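Local coordinates for putative dihydrodipicolinate synthase (Thermus thermophilus, PDB 2PCQ), which is of unconfirmed function but belongs to the dihydrodipicolinate synthetase family, whose members are built on a parallel eight-stranded TIM barrel, at residues 5-10 with 22-27; 44-49 with 257-262; 69-72 with 76-79; 83-88 with 117-122; 134-139 with 161-166. One frame throughout, in Å; residues are numbered along the deposited sequence.

Contact 1: 5-10 with 22-27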
# COMPACT_ATOMS: atom_id res chain seq x y z
N PRO A 5 -4.45 26.98 7.45
CA PRO A 5 -5.44 26.15 8.14
C PRO A 5 -5.10 26.37 9.61
O PRO A 5 -4.22 25.70 10.16
CB PRO A 5 -5.10 24.74 7.66
CG PRO A 5 -3.62 24.79 7.48
CD PRO A 5 -3.41 26.14 6.81
N ILE A 6 -5.78 27.31 10.26
CA ILE A 6 -5.48 27.59 11.65
C ILE A 6 -5.83 26.46 12.60
O ILE A 6 -6.87 25.81 12.47
CB ILE A 6 -6.17 28.89 12.15
CG1 ILE A 6 -7.69 28.72 12.17
CG2 ILE A 6 -5.77 30.06 11.26
CD1 ILE A 6 -8.40 29.86 12.88
N PRO A 7 -4.95 26.18 13.57
CA PRO A 7 -5.22 25.11 14.52
C PRO A 7 -6.31 25.54 15.49
O PRO A 7 -6.61 26.73 15.61
CB PRO A 7 -3.87 24.90 15.20
CG PRO A 7 -3.27 26.27 15.18
CD PRO A 7 -3.60 26.75 13.78
N THR A 8 -6.92 24.57 16.16
CA THR A 8 -7.95 24.85 17.15
C THR A 8 -7.31 24.58 18.51
O THR A 8 -6.96 23.45 18.83
CB THR A 8 -9.17 23.94 16.96
OG1 THR A 8 -9.73 24.15 15.66
CG2 THR A 8 -10.23 24.25 18.02
N PRO A 9 -7.13 25.64 19.31
CA PRO A 9 -6.52 25.56 20.65
C PRO A 9 -7.28 24.78 21.71
O PRO A 9 -8.49 24.91 21.85
CB PRO A 9 -6.36 27.03 21.05
CG PRO A 9 -6.34 27.76 19.74
CD PRO A 9 -7.40 27.04 18.95
N PHE A 10 -6.53 23.97 22.46
CA PHE A 10 -7.04 23.19 23.59
C PHE A 10 -6.00 23.47 24.68
O PHE A 10 -4.84 23.71 24.35
CB PHE A 10 -7.02 21.68 23.31
CG PHE A 10 -7.96 21.24 22.23
CD1 PHE A 10 -9.33 21.17 22.46
CD2 PHE A 10 -7.48 20.88 20.97
CE1 PHE A 10 -10.21 20.75 21.46
CE2 PHE A 10 -8.34 20.46 19.96
CZ PHE A 10 -9.71 20.40 20.20
N ARG A 22 -10.06 32.64 19.15
CA ARG A 22 -10.37 33.96 18.60
C ARG A 22 -9.12 34.84 18.48
O ARG A 22 -8.93 35.51 17.47
CB ARG A 22 -11.42 34.65 19.48
CG ARG A 22 -11.82 36.04 19.02
CD ARG A 22 -12.99 36.59 19.83
NE ARG A 22 -12.76 36.51 21.27
CZ ARG A 22 -13.35 35.63 22.07
NH1 ARG A 22 -14.21 34.74 21.58
NH2 ARG A 22 -13.09 35.63 23.37
N GLU A 23 -8.27 34.82 19.50
CA GLU A 23 -7.06 35.62 19.48
C GLU A 23 -6.10 35.14 18.39
O GLU A 23 -5.47 35.95 17.71
CB GLU A 23 -6.35 35.55 20.83
CG GLU A 23 -5.19 36.52 20.96
CD GLU A 23 -4.44 36.36 22.27
OE1 GLU A 23 -5.09 36.25 23.32
OE2 GLU A 23 -3.18 36.36 22.24
N LEU A 24 -6.00 33.83 18.23
CA LEU A 24 -5.13 33.25 17.22
C LEU A 24 -5.56 33.67 15.82
O LEU A 24 -4.74 34.07 15.00
CB LEU A 24 -5.14 31.73 17.32
CG LEU A 24 -4.23 30.97 16.36
CD1 LEU A 24 -2.78 31.30 16.66
CD2 LEU A 24 -4.49 29.47 16.50
N ALA A 25 -6.86 33.58 15.56
CA ALA A 25 -7.40 33.94 14.26
C ALA A 25 -7.14 35.41 13.94
O ALA A 25 -6.78 35.75 12.81
CB ALA A 25 -8.90 33.66 14.22
N GLN A 26 -7.30 36.27 14.94
CA GLN A 26 -7.09 37.71 14.76
C GLN A 26 -5.63 38.07 14.53
O GLN A 26 -5.32 39.07 13.88
CB GLN A 26 -7.62 38.48 15.98
CG GLN A 26 -9.10 38.24 16.26
CD GLN A 26 -9.58 38.95 17.52
OE1 GLN A 26 -8.95 38.86 18.58
NE2 GLN A 26 -10.71 39.64 17.42
N ALA A 27 -4.72 37.25 15.06
CA ALA A 27 -3.29 37.50 14.91
C ALA A 27 -2.75 37.06 13.56
O ALA A 27 -1.71 37.54 13.11
CB ALA A 27 -2.53 36.80 16.02

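Contact 2: 44-49 with 257-262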
# COMPACT_ATOMS: atom_id res chain seq x y z
N GLY A 44 -10.70 19.38 13.63
CA GLY A 44 -12.15 19.41 13.63
C GLY A 44 -12.75 18.10 14.10
O GLY A 44 -13.73 18.09 14.84
N VAL A 45 -12.16 16.98 13.69
CA VAL A 45 -12.66 15.66 14.09
C VAL A 45 -12.40 15.34 15.56
O VAL A 45 -12.86 14.32 16.06
CB VAL A 45 -12.07 14.52 13.22
CG1 VAL A 45 -12.44 14.74 11.76
CG2 VAL A 45 -10.56 14.47 13.39
N HIS A 46 -11.67 16.22 16.24
CA HIS A 46 -11.39 16.02 17.66
C HIS A 46 -12.44 16.73 18.52
O HIS A 46 -12.36 16.72 19.74
CB HIS A 46 -9.99 16.53 18.01
CG HIS A 46 -8.90 15.60 17.60
ND1 HIS A 46 -7.57 15.84 17.88
CD2 HIS A 46 -8.93 14.41 16.96
CE1 HIS A 46 -6.83 14.84 17.44
NE2 HIS A 46 -7.63 13.95 16.87
N LEU A 47 -13.42 17.34 17.86
CA LEU A 47 -14.47 18.07 18.57
C LEU A 47 -15.83 17.40 18.44
O LEU A 47 -16.12 16.77 17.43
CB LEU A 47 -14.60 19.49 18.01
CG LEU A 47 -13.37 20.39 17.98
CD1 LEU A 47 -13.68 21.64 17.18
CD2 LEU A 47 -12.96 20.74 19.40
N THR A 48 -16.66 17.54 19.47
CA THR A 48 -18.01 17.00 19.43
C THR A 48 -18.81 18.05 18.66
O THR A 48 -18.35 19.19 18.51
CB THR A 48 -18.62 16.87 20.84
OG1 THR A 48 -18.70 18.17 21.45
CG2 THR A 48 -17.79 15.95 21.71
N PRO A 49 -20.00 17.70 18.16
CA PRO A 49 -20.81 18.67 17.42
C PRO A 49 -21.03 19.96 18.20
O PRO A 49 -21.05 21.05 17.64
CB PRO A 49 -22.11 17.91 17.17
CG PRO A 49 -21.62 16.50 17.00
CD PRO A 49 -20.62 16.36 18.13
N PRO A 257 -5.44 15.47 24.00
CA PRO A 257 -4.94 14.16 24.44
C PRO A 257 -5.70 13.07 23.69
O PRO A 257 -6.88 13.24 23.37
CB PRO A 257 -5.24 14.15 25.93
CG PRO A 257 -5.09 15.61 26.30
CD PRO A 257 -5.82 16.30 25.16
N PRO A 258 -5.06 11.91 23.45
CA PRO A 258 -3.71 11.47 23.82
C PRO A 258 -2.53 11.99 23.00
O PRO A 258 -1.41 11.51 23.17
CB PRO A 258 -3.83 9.96 23.74
CG PRO A 258 -4.64 9.82 22.47
CD PRO A 258 -5.72 10.87 22.64
N TYR A 259 -2.76 12.93 22.10
CA TYR A 259 -1.65 13.43 21.30
C TYR A 259 -0.67 14.25 22.15
O TYR A 259 -1.06 14.93 23.09
CB TYR A 259 -2.19 14.22 20.10
CG TYR A 259 -2.87 13.31 19.10
CD1 TYR A 259 -4.24 13.05 19.16
CD2 TYR A 259 -2.12 12.65 18.12
CE1 TYR A 259 -4.85 12.16 18.27
CE2 TYR A 259 -2.71 11.75 17.23
CZ TYR A 259 -4.08 11.51 17.31
OH TYR A 259 -4.66 10.64 16.42
N PRO A 260 0.63 14.17 21.82
CA PRO A 260 1.72 14.86 22.52
C PRO A 260 1.73 16.38 22.47
O PRO A 260 1.49 16.99 21.43
CB PRO A 260 2.97 14.25 21.90
CG PRO A 260 2.55 14.07 20.47
CD PRO A 260 1.15 13.49 20.62
N ALA A 261 2.03 16.98 23.62
CA ALA A 261 2.10 18.43 23.75
C ALA A 261 3.29 18.99 22.99
O ALA A 261 3.29 20.15 22.55
CB ALA A 261 2.20 18.82 25.22
N GLU A 262 4.32 18.17 22.83
CA GLU A 262 5.52 18.57 22.11
C GLU A 262 5.88 17.56 21.03
O GLU A 262 5.63 16.36 21.18
CB GLU A 262 6.68 18.74 23.11
CG GLU A 262 6.56 20.00 23.95
CD GLU A 262 7.61 20.09 25.04
OE1 GLU A 262 8.74 19.60 24.84
OE2 GLU A 262 7.31 20.68 26.10
O HOH W 1 -7.00 11.52 15.68

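Contact 3: 69-72 with 76-79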
# COMPACT_ATOMS: atom_id res chain seq x y z
N LEU A 69 -15.45 20.69 6.55
CA LEU A 69 -16.55 19.86 7.00
C LEU A 69 -16.15 18.40 6.79
O LEU A 69 -16.05 17.92 5.65
CB LEU A 69 -17.83 20.18 6.22
CG LEU A 69 -19.12 19.57 6.78
CD1 LEU A 69 -20.32 20.36 6.30
CD2 LEU A 69 -19.23 18.11 6.37
N MSE A 70 -15.89 17.72 7.89
CA MSE A 70 -15.49 16.33 7.83
C MSE A 70 -16.44 15.46 8.65
O MSE A 70 -16.29 15.32 9.87
CB MSE A 70 -14.07 16.18 8.35
CG MSE A 70 -13.14 17.16 7.69
SE MSE A 70 -11.33 16.89 8.23
CE MSE A 70 -10.60 18.54 7.53
N GLU A 71 -17.43 14.88 7.96
CA GLU A 71 -18.42 14.02 8.59
C GLU A 71 -18.51 12.72 7.80
O GLU A 71 -18.02 12.64 6.67
CB GLU A 71 -19.79 14.71 8.63
CG GLU A 71 -19.86 16.02 9.40
CD GLU A 71 -19.46 15.88 10.86
OE1 GLU A 71 -19.75 14.83 11.48
OE2 GLU A 71 -18.85 16.83 11.40
N GLU A 72 -19.15 11.72 8.40
CA GLU A 72 -19.30 10.41 7.79
C GLU A 72 -20.63 10.25 7.07
O GLU A 72 -20.76 9.41 6.19
CB GLU A 72 -19.17 9.32 8.85
CG GLU A 72 -17.90 9.36 9.70
CD GLU A 72 -16.70 8.71 9.02
OE1 GLU A 72 -16.84 8.20 7.89
OE2 GLU A 72 -15.61 8.72 9.63
N GLN A 76 -25.20 13.86 9.86
CA GLN A 76 -24.18 14.49 10.69
C GLN A 76 -23.65 15.76 10.03
O GLN A 76 -23.30 16.72 10.71
CB GLN A 76 -23.01 13.53 10.93
CG GLN A 76 -23.32 12.39 11.88
CD GLN A 76 -22.30 11.27 11.77
OE1 GLN A 76 -22.10 10.70 10.70
NE2 GLN A 76 -21.65 10.95 12.88
N ALA A 77 -23.60 15.75 8.71
CA ALA A 77 -23.12 16.89 7.94
C ALA A 77 -24.07 18.08 7.99
O ALA A 77 -23.62 19.23 8.00
CB ALA A 77 -22.89 16.48 6.50
N GLU A 78 -25.37 17.82 8.03
CA GLU A 78 -26.36 18.89 8.04
C GLU A 78 -26.10 19.98 9.07
O GLU A 78 -26.11 21.16 8.73
CB GLU A 78 -27.76 18.29 8.22
CG GLU A 78 -28.52 18.75 9.45
CD GLU A 78 -29.97 18.30 9.43
OE1 GLU A 78 -30.69 18.57 10.42
OE2 GLU A 78 -30.39 17.69 8.43
N GLY A 79 -25.87 19.60 10.32
CA GLY A 79 -25.62 20.59 11.36
C GLY A 79 -24.35 21.39 11.11
O GLY A 79 -24.32 22.60 11.31

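Contact 4: 83-88 with 117-122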
# COMPACT_ATOMS: atom_id res chain seq x y z
N GLU A 83 -24.24 25.48 10.58
CA GLU A 83 -23.39 26.28 11.45
C GLU A 83 -22.43 27.14 10.63
O GLU A 83 -22.26 28.33 10.91
CB GLU A 83 -22.60 25.36 12.39
CG GLU A 83 -23.46 24.74 13.48
CD GLU A 83 -22.88 23.45 14.05
OE1 GLU A 83 -21.64 23.26 13.96
OE2 GLU A 83 -23.65 22.63 14.59
N ALA A 84 -21.81 26.54 9.62
CA ALA A 84 -20.87 27.25 8.76
C ALA A 84 -21.57 28.38 8.01
O ALA A 84 -21.04 29.48 7.89
CB ALA A 84 -20.24 26.28 7.76
N LYS A 85 -22.77 28.10 7.52
CA LYS A 85 -23.54 29.09 6.78
C LYS A 85 -23.93 30.27 7.67
O LYS A 85 -23.84 31.43 7.26
CB LYS A 85 -24.80 28.45 6.19
CG LYS A 85 -25.56 29.38 5.26
CD LYS A 85 -26.79 28.72 4.68
CE LYS A 85 -27.58 29.70 3.84
NZ LYS A 85 -28.85 29.12 3.32
N ALA A 86 -24.35 29.97 8.90
CA ALA A 86 -24.75 31.00 9.84
C ALA A 86 -23.56 31.87 10.26
O ALA A 86 -23.74 33.03 10.62
CB ALA A 86 -25.38 30.37 11.08
N ALA A 87 -22.36 31.30 10.19
CA ALA A 87 -21.16 32.03 10.57
C ALA A 87 -20.72 32.96 9.44
O ALA A 87 -19.87 33.83 9.64
CB ALA A 87 -20.04 31.06 10.91
N GLY A 88 -21.30 32.78 8.26
CA GLY A 88 -20.95 33.62 7.13
C GLY A 88 -19.81 33.07 6.29
O GLY A 88 -19.17 33.81 5.54
N GLU A 117 -25.98 21.50 -2.85
CA GLU A 117 -27.32 22.00 -3.07
C GLU A 117 -27.64 23.09 -2.04
O GLU A 117 -28.45 23.98 -2.30
CB GLU A 117 -28.32 20.85 -2.93
CG GLU A 117 -29.75 21.18 -3.33
CD GLU A 117 -29.86 21.61 -4.78
OE1 GLU A 117 -29.40 20.85 -5.66
OE2 GLU A 117 -30.41 22.70 -5.03
N LYS A 118 -26.98 23.02 -0.89
CA LYS A 118 -27.21 23.98 0.19
C LYS A 118 -26.12 25.04 0.37
O LYS A 118 -26.37 26.12 0.92
CB LYS A 118 -27.37 23.22 1.52
CG LYS A 118 -28.39 22.08 1.50
CD LYS A 118 -29.82 22.58 1.31
CE LYS A 118 -30.28 23.41 2.49
NZ LYS A 118 -31.69 23.86 2.34
N MSE A 119 -24.91 24.75 -0.09
CA MSE A 119 -23.83 25.71 0.09
C MSE A 119 -22.68 25.45 -0.85
O MSE A 119 -22.42 24.33 -1.24
CB MSE A 119 -23.31 25.63 1.52
CG MSE A 119 -23.14 26.96 2.22
SE MSE A 119 -22.31 26.60 3.91
CE MSE A 119 -20.81 27.83 3.70
N PRO A 120 -21.96 26.52 -1.22
CA PRO A 120 -20.81 26.39 -2.12
C PRO A 120 -19.74 25.62 -1.37
O PRO A 120 -19.63 25.74 -0.14
CB PRO A 120 -20.39 27.85 -2.37
CG PRO A 120 -21.69 28.61 -2.15
CD PRO A 120 -22.26 27.94 -0.95
N LEU A 121 -18.98 24.81 -2.08
CA LEU A 121 -17.93 24.05 -1.45
C LEU A 121 -16.76 23.68 -2.34
O LEU A 121 -16.86 23.70 -3.57
CB LEU A 121 -18.48 22.77 -0.78
CG LEU A 121 -18.87 21.43 -1.44
CD1 LEU A 121 -20.37 21.36 -1.62
CD2 LEU A 121 -18.15 21.21 -2.75
N PHE A 122 -15.65 23.34 -1.70
CA PHE A 122 -14.45 22.90 -2.38
C PHE A 122 -14.32 21.44 -1.97
O PHE A 122 -14.64 21.08 -0.84
CB PHE A 122 -13.22 23.65 -1.86
CG PHE A 122 -13.06 25.03 -2.44
CD1 PHE A 122 -12.32 25.23 -3.60
CD2 PHE A 122 -13.64 26.14 -1.82
CE1 PHE A 122 -12.14 26.50 -4.13
CE2 PHE A 122 -13.48 27.41 -2.34
CZ PHE A 122 -12.73 27.59 -3.50
O HOH W 2 -28.93 26.86 1.75

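Contact 5: 134-139 with 161-166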
# COMPACT_ATOMS: atom_id res chain seq x y z
N LEU A 134 -10.18 10.03 -3.66
CA LEU A 134 -11.21 10.86 -4.27
C LEU A 134 -10.81 10.79 -5.74
O LEU A 134 -10.06 11.62 -6.24
CB LEU A 134 -11.14 12.31 -3.77
CG LEU A 134 -12.18 13.27 -4.38
CD1 LEU A 134 -13.58 12.69 -4.23
CD2 LEU A 134 -12.11 14.62 -3.69
N PRO A 135 -11.29 9.74 -6.44
CA PRO A 135 -10.99 9.50 -7.85
C PRO A 135 -11.13 10.73 -8.73
O PRO A 135 -12.03 11.54 -8.54
CB PRO A 135 -12.00 8.41 -8.23
CG PRO A 135 -12.15 7.65 -6.95
CD PRO A 135 -12.25 8.75 -5.93
N LEU A 136 -10.21 10.87 -9.68
CA LEU A 136 -10.26 11.99 -10.60
C LEU A 136 -11.56 11.91 -11.41
O LEU A 136 -12.11 12.93 -11.82
CB LEU A 136 -9.03 11.97 -11.53
CG LEU A 136 -7.70 12.23 -10.81
CD1 LEU A 136 -6.52 12.05 -11.77
CD2 LEU A 136 -7.71 13.64 -10.23
N GLU A 137 -12.05 10.69 -11.62
CA GLU A 137 -13.30 10.51 -12.35
C GLU A 137 -14.43 11.21 -11.60
O GLU A 137 -15.29 11.85 -12.20
CB GLU A 137 -13.66 9.02 -12.49
CG GLU A 137 -12.79 8.20 -13.42
CD GLU A 137 -11.36 8.03 -12.92
OE1 GLU A 137 -11.15 7.99 -11.69
OE2 GLU A 137 -10.44 7.93 -13.77
N ALA A 138 -14.43 11.07 -10.27
CA ALA A 138 -15.45 11.70 -9.44
C ALA A 138 -15.30 13.22 -9.46
O ALA A 138 -16.28 13.95 -9.54
CB ALA A 138 -15.35 11.18 -8.01
N VAL A 139 -14.06 13.69 -9.41
CA VAL A 139 -13.81 15.13 -9.44
C VAL A 139 -14.34 15.72 -10.74
O VAL A 139 -14.95 16.78 -10.75
CB VAL A 139 -12.30 15.45 -9.33
CG1 VAL A 139 -12.08 16.96 -9.43
CG2 VAL A 139 -11.74 14.94 -7.99
N ILE A 161 -2.93 17.45 -9.93
CA ILE A 161 -2.96 18.88 -10.21
C ILE A 161 -2.88 19.11 -11.72
O ILE A 161 -3.62 19.94 -12.27
CB ILE A 161 -1.76 19.61 -9.54
CG1 ILE A 161 -1.76 19.35 -8.03
CG2 ILE A 161 -1.84 21.11 -9.83
CD1 ILE A 161 -2.92 19.95 -7.27
N ALA A 162 -1.99 18.38 -12.38
CA ALA A 162 -1.82 18.49 -13.83
C ALA A 162 -3.12 18.12 -14.54
O ALA A 162 -3.48 18.72 -15.56
CB ALA A 162 -0.68 17.59 -14.30
N PHE A 163 -3.82 17.12 -14.00
CA PHE A 163 -5.08 16.67 -14.56
C PHE A 163 -6.12 17.80 -14.50
O PHE A 163 -6.75 18.11 -15.50
CB PHE A 163 -5.61 15.46 -13.78
CG PHE A 163 -6.99 15.03 -14.20
CD1 PHE A 163 -7.17 14.11 -15.23
CD2 PHE A 163 -8.11 15.55 -13.57
CE1 PHE A 163 -8.45 13.72 -15.63
CE2 PHE A 163 -9.40 15.17 -13.96
CZ PHE A 163 -9.57 14.25 -14.99
N TYR A 164 -6.28 18.41 -13.33
CA TYR A 164 -7.25 19.49 -13.19
C TYR A 164 -6.95 20.59 -14.20
O TYR A 164 -7.85 21.13 -14.85
CB TYR A 164 -7.21 20.11 -11.79
CG TYR A 164 -7.25 19.15 -10.62
CD1 TYR A 164 -8.10 18.04 -10.63
CD2 TYR A 164 -6.47 19.37 -9.49
CE1 TYR A 164 -8.16 17.17 -9.54
CE2 TYR A 164 -6.52 18.51 -8.40
CZ TYR A 164 -7.36 17.41 -8.43
OH TYR A 164 -7.39 16.56 -7.35
N GLN A 165 -5.66 20.91 -14.34
CA GLN A 165 -5.20 21.95 -15.24
C GLN A 165 -5.53 21.68 -16.71
O GLN A 165 -5.97 22.57 -17.43
CB GLN A 165 -3.69 22.14 -15.09
CG GLN A 165 -3.10 23.19 -16.03
CD GLN A 165 -1.59 23.29 -15.91
OE1 GLN A 165 -0.88 22.29 -16.00
NE2 GLN A 165 -1.10 24.51 -15.71
N ALA A 166 -5.30 20.45 -17.14
CA ALA A 166 -5.54 20.09 -18.53
C ALA A 166 -6.99 19.77 -18.88
O ALA A 166 -7.42 20.02 -20.01
CB ALA A 166 -4.65 18.90 -18.91

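Contact 1: 5-10 with 22-27
L24 of helix 18-28 reaches toward two prolines, P7 and P9, just past the end of strand 2-6, while A25 meets I6. The side-chain contacts across the two segments are apolar, and no hydrogen bond joins 5-10 to 22-27. One branch of L24 does most of the work: its CD2 lies 3.7 Å from CG of P7 and 4.1 Å from CG of P9, so a single methyl touches both pyrrolidine rings. The L24 side chain meets the P7 ring at about a right angle and approaches the P9 ring at a slant. It is carried outward from the helix because CG stands anti to the backbone N (chi1 -178°). A second apolar touch pairs the end of the I6 chain with the helix: CD1 of I6 rests 4.1 Å from CB of A25.

This is the first beta-alpha unit of the TIM barrel, in which helix 18-28 covers the outside of the sheet on its way to strand 36-37. F21, one turn before L24 and A25, packs against I6 and P9 from the same helix.

Beside the methyl packing stands one contact with the backbone: CD2 of L24 lies 3.6 Å from the carbonyl O of P7, a van der Waals approach. Polar groups of the segments find their partners away from this interface. The OG1 of T8 bonds to the carbonyl O of G42, and the backbone O of T8 to NZ of K242; K242 and L245 of helix 216-247 also pack on P7.

Contact 2: 44-49 with 257-262
A water-bridged aromatic pair, H46 with Y259, joins two loops beyond the barrel strands: the one between strand 36-37 and helix 49-57, and the one between helices 216-247 and 266-278. The ring planes are 27° apart but offset from each other, with centroids separated by 5.2 Å, so overlap is slight. Closest are CE1 of H46 and CE1 of Y259, 3.4 Å apart, with NE2 of H46 and CD1 of Y259 beside them. A water ties the polar ends together, lying in the imidazole plane at its edge, 2.8 Å from NE2 of H46 and 2.6 Å from OH of Y259. On the other nitrogen, ND1 of H46 bonds to OE1 of E43, so both nitrogens have a partner, which probably holds the ring's rotation. The peptide before P258, just ahead of Y259, is cis.

The second subunit completes the surroundings: its Y100 meets the H46 ring edge-to-face, and its H101 packs on Y259. Within the chain, R256 donates from NH1 to the carbonyl O of H46, L47 leans on F10 after strand 2-6, T48 caps the start of helix 49-57, and P260 rests on P239 of helix 216-247.

Contact 3: 69-72 with 76-79
A77 on the first turns of helix 74-87 packs against L69 and E71, the residues by which the chain leaves strand 66-69. The apolar part is small: CD2 of L69 lies 4.0 Å from CB of A77. The other branch, CD1 of L69, makes a van der Waals approach to the backbone, 3.9 Å from the carbonyl O of A77. Y111 of the next helix, 107-118, touches L69, E71 and A77 alike and covers this corner.

The second kind of contact uses the aliphatic parts of polar chains. CG of E71, anti to its carbonyl carbon (chi1 -61°), lies 3.7 Å from CA of A77; the bend at chi2 (-59°) then swings the carboxylate so that OE1 of E71 comes 3.6 Å from CB of Q76. This carboxylate and the Q76 amide are turned 66° apart. Further along the Q76 chain, its OE1 lies 3.7 Å from CB of E72.

The polar tips are engaged by other residues. OE1 of Q76 bonds to OG1 of T73, and its NE2 to the backbone O of V45 in the second subunit; OE1 of E72 accepts from the backbone N of both R98 and Y99. OE2 of E71 makes a long, weak ion pair with NH1 of R52. Across this beta-alpha turn of the barrel, then, the stems of E71, E72 and Q76 pack, while their polar ends are held by the same turn, a neighbouring loop, the second subunit and, more weakly, helix 49-57.

Contact 4: 83-88 with 117-122
The selenium of M119 sits against the flank of helix 74-87, near A84 and K85. M119, a selenomethionine, follows helix 107-118 and points its side chain at the neighbouring helix. SE lies 3.8 Å from CB of K85 and 4.4 Å from CB of A84, and also comes 3.9 Å from the backbone N of K85, so it rests on the stem of the lysine and the helix backbone together. The chain is straight as far as SE and then bent at chi3 (126°), which turns the terminal CE out of line with the rest.

K85 leaves this spot in a different direction. All its torsions are extended, CG standing anti to the backbone N (chi1 -173°), and the chain carries its ammonium group along the protein surface toward the end of helix 107-118. There a water links the segments: NZ of K85 donates to it at 2.8 Å, and it donates in turn to the carbonyl O of K118 at 2.8 Å. The ammonium groups of K85 and K118 stay 6.1 Å apart, NZ to NZ, close enough that they probably repel each other mildly.

The C-terminal end of helix 74-87 is closed by a Schellman motif at G88, whose phi is positive; the bond from its N to O of K85 is one of the two back into the last turn. The end of this helix thus packs on the link that leads from helix 107-118 into strand 121-125, with L92 of strand 91-94 beneath both A84 and M119, as in the helix-over-sheet layering of a TIM barrel.

Contact 5: 134-139 with 161-166
L136, at the start of helix 136-142, fits into the corner formed by the rings of F163 and Y164 on helix 158-167. Its CB lies over the F163 ring, 4.1 Å from the centroid and 14° off the normal, a CH-pi contact. CG then divides the chain: CD1 continues over the same ring, 3.9 Å from CG of F163, while CD2 reaches the second aromatic and lies 3.6 Å from CE1 of Y164. CD2 also touches the rim of the phenylalanine, 3.9 Å from its CD2. The leucine and F163 run past each other in opposite directions; Y164 is met nearly at a right angle. One turn on, CG1 of V139 adds a second touch to the tyrosine, 3.9 Å from CE1.

The two rings come from adjacent residues but leave the helix in different directions. F163 projects with CG anti to the backbone N (chi1 173°) and also packs on F227 of the third subunit, whereas Y164 turns inward to I151 and V173 on the barrel strands.

The chemistry is almost wholly hydrophobic, with aliphatic carbons against aromatic ones. The one polar tip, OH of Y164, is taken up by OD2 of D153, which lets the tyrosine offer its ring carbons to this interface while its hydroxyl is satisfied beyond it.

All five contacts bind parts of one TIM barrel, but they differ in depth and chemistry. Contacts 1, 4 and 5 pack its outer helical layer: contact 1 is helix on strand end and apolar in its side chains, contact 5 sets aliphatic carbons against aromatic ones between two helices, and contact 4 is buried at the selenium yet reaches the surface at its lysine and water. Contact 2 joins two loops and contact 3 a loop to a helix start; both face the second subunit and are more polar. Contacts 3 and 4 share helix 74-87. F10 touches L47, joining contacts 1 and 2, and V45 touches M70, joining contacts 2 and 3; contact 5 stands apart, across the chain's centre from contacts 1 and 2.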